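Local structure of ricin B-related lectin (Polyporus squamosus, 5MUA) at residues Met71-His76 / Lys111-Phe116. The protein probably binds galactose-containing glycans through a beta-trefoil lectin part, joined to a calcium-binding papain-like protease part. Numbering follows the deposited sequence. Where two conformers were deposited one is given.
Sequences MDLAGH and KETGTF. With GAL (beta-D-galactopyranose), chain J.
The H76 ring meets the E112 carboxylate at its edge, near the ring plane, and the two planes stand 71° apart. The same edge carries a water between H76 ND1 and E112 OE2, lying in the ring plane 2.6 Å from H76 ND1. That water donates to OE2. A second water donates to both H76 O and E112 OE1. E112 comes to H76 with CG anti to its own N (chi1 162°) and a bend at chi2. This is one of two E112 conformers, so the two water bridges may be partial. At another part of the ring edge, H76 NE2 is hydrogen-bonded to galactose O2 at 2.7 Å. Sugar and water at its two nitrogens would hold the ring's rotation, and E112, through water, is a second-shell neighbour of the galactose-binding H76. The sugar is gripped further by D72. D72 OD1 accepts from galactose O4 in a very short bond of 2.5 Å, and OD2 accepts from O3. The backbone N of G75 donates to O4. N94 completes this grip on galactose.

Behind the site, methyl groups meet oxygen atoms in van der Waals contact. L73 and T113 meet tip to tip, with L73 CD2 3.4 Å from T113 OG1. T115 crosses L73 at about a right angle. T113 OG1 donates to T115 OG1 at 2.6 Å, which keeps the two hydroxyls together next to L73 CD2. T113 CG2 packs on H76 O.

M71-L73 belong to strand 70-73, which pairs with strand 82-87, and the chain runs on to the galactose site. L73 also packs on I84 there and on S110 of strand 107-110. The 111-116 loop links strands 107-110 and 116-120 of the ricin-type beta-trefoil.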
# COMPACT_ATOMS: atom_id res chain seq x y z
N MET B 71 -28.01 7.31 -14.16
CA MET B 71 -29.33 6.79 -14.64
C MET B 71 -30.18 8.01 -15.01
O MET B 71 -30.35 8.95 -14.21
CB MET B 71 -30.01 6.00 -13.60
CG MET B 71 -31.27 5.31 -14.10
SD MET B 71 -32.08 4.39 -12.70
CE MET B 71 -31.22 2.82 -12.67
N ASP B 72 -30.67 8.02 -16.24
CA ASP B 72 -31.21 9.23 -16.84
C ASP B 72 -32.45 8.82 -17.69
O ASP B 72 -32.42 7.82 -18.42
CB ASP B 72 -30.06 9.86 -17.68
CG ASP B 72 -30.50 11.04 -18.63
OD1 ASP B 72 -31.39 10.82 -19.51
OD2 ASP B 72 -29.80 12.08 -18.56
N LEU B 73 -33.53 9.59 -17.56
CA LEU B 73 -34.74 9.33 -18.34
C LEU B 73 -34.58 10.14 -19.66
O LEU B 73 -34.57 11.39 -19.63
CB LEU B 73 -35.97 9.75 -17.56
CG LEU B 73 -37.29 9.48 -18.28
CD1 LEU B 73 -37.54 7.98 -18.55
CD2 LEU B 73 -38.39 9.95 -17.37
N ALA B 74 -34.36 9.43 -20.75
CA ALA B 74 -33.93 10.00 -22.02
C ALA B 74 -34.81 11.12 -22.47
O ALA B 74 -36.06 11.02 -22.52
CB ALA B 74 -33.85 8.91 -23.13
N GLY B 75 -34.20 12.26 -22.72
CA GLY B 75 -34.92 13.39 -23.26
C GLY B 75 -35.96 14.03 -22.32
O GLY B 75 -36.79 14.87 -22.76
N HIS B 76 -35.89 13.72 -21.03
CA HIS B 76 -36.80 14.19 -20.01
C HIS B 76 -38.26 13.77 -20.32
O HIS B 76 -39.18 14.40 -19.81
CB HIS B 76 -36.78 15.74 -19.85
CG HIS B 76 -35.40 16.32 -19.80
ND1 HIS B 76 -34.87 16.83 -18.64
CD2 HIS B 76 -34.50 16.56 -20.78
CE1 HIS B 76 -33.65 17.27 -18.90
NE2 HIS B 76 -33.40 17.08 -20.18
N LYS B 111 -38.08 12.36 -10.89
CA LYS B 111 -38.55 13.62 -10.27
C LYS B 111 -39.14 14.48 -11.38
O LYS B 111 -40.11 15.19 -11.15
CB LYS B 111 -37.39 14.40 -9.64
CG LYS B 111 -37.85 15.70 -8.96
CD LYS B 111 -36.70 16.54 -8.58
CE LYS B 111 -37.09 17.94 -8.02
NZ LYS B 111 -35.76 18.65 -7.94
N GLU B 112 -38.57 14.42 -12.57
CA GLU B 112 -39.05 15.30 -13.63
C GLU B 112 -40.45 14.93 -14.07
O GLU B 112 -41.32 15.82 -14.13
CB GLU B 112 -38.13 15.26 -14.81
CG GLU B 112 -38.50 15.71 -16.22
CD GLU B 112 -38.37 17.18 -16.39
OE1 GLU B 112 -38.94 17.68 -17.36
OE2 GLU B 112 -37.67 17.79 -15.56
N THR B 113 -40.68 13.64 -14.32
CA THR B 113 -41.90 13.21 -14.99
C THR B 113 -42.95 12.57 -14.16
O THR B 113 -44.09 12.51 -14.59
CB THR B 113 -41.56 12.25 -16.12
OG1 THR B 113 -41.02 11.06 -15.57
CG2 THR B 113 -40.62 12.86 -17.11
N GLY B 114 -42.63 12.10 -12.95
CA GLY B 114 -43.53 11.23 -12.24
C GLY B 114 -43.69 9.87 -12.85
O GLY B 114 -44.55 9.11 -12.38
N THR B 115 -42.95 9.52 -13.91
CA THR B 115 -43.00 8.15 -14.45
C THR B 115 -41.97 7.27 -13.78
O THR B 115 -41.02 7.75 -13.14
CB THR B 115 -42.86 8.10 -15.97
OG1 THR B 115 -41.60 8.63 -16.36
CG2 THR B 115 -43.96 8.93 -16.65
N PHE B 116 -42.19 5.97 -13.87
CA PHE B 116 -41.46 5.00 -13.05
C PHE B 116 -40.53 4.14 -13.87
O PHE B 116 -40.84 3.77 -15.01
CB PHE B 116 -42.44 4.08 -12.31
CG PHE B 116 -43.29 4.81 -11.33
CD1 PHE B 116 -42.87 5.04 -10.07
CD2 PHE B 116 -44.55 5.29 -11.70
CE1 PHE B 116 -43.66 5.73 -9.14
CE2 PHE B 116 -45.34 5.99 -10.78
CZ PHE B 116 -44.91 6.18 -9.49
C1 GAL J . -31.32 15.26 -23.32
C2 GAL J . -31.27 15.24 -21.80
C3 GAL J . -30.22 14.32 -21.22
C4 GAL J . -30.34 12.94 -21.90
C5 GAL J . -30.37 13.10 -23.45
C6 GAL J . -30.62 11.80 -24.19
O1 GAL J . -32.50 15.95 -23.65
O2 GAL J . -30.99 16.58 -21.34
O3 GAL J . -30.42 14.29 -19.78
O4 GAL J . -31.59 12.37 -21.42
O5 GAL J . -31.42 13.98 -23.86
O6 GAL J . -30.49 12.05 -25.58
O HOH W 1 -40.23 16.69 -19.30
O HOH W 2 -34.91 17.40 -16.10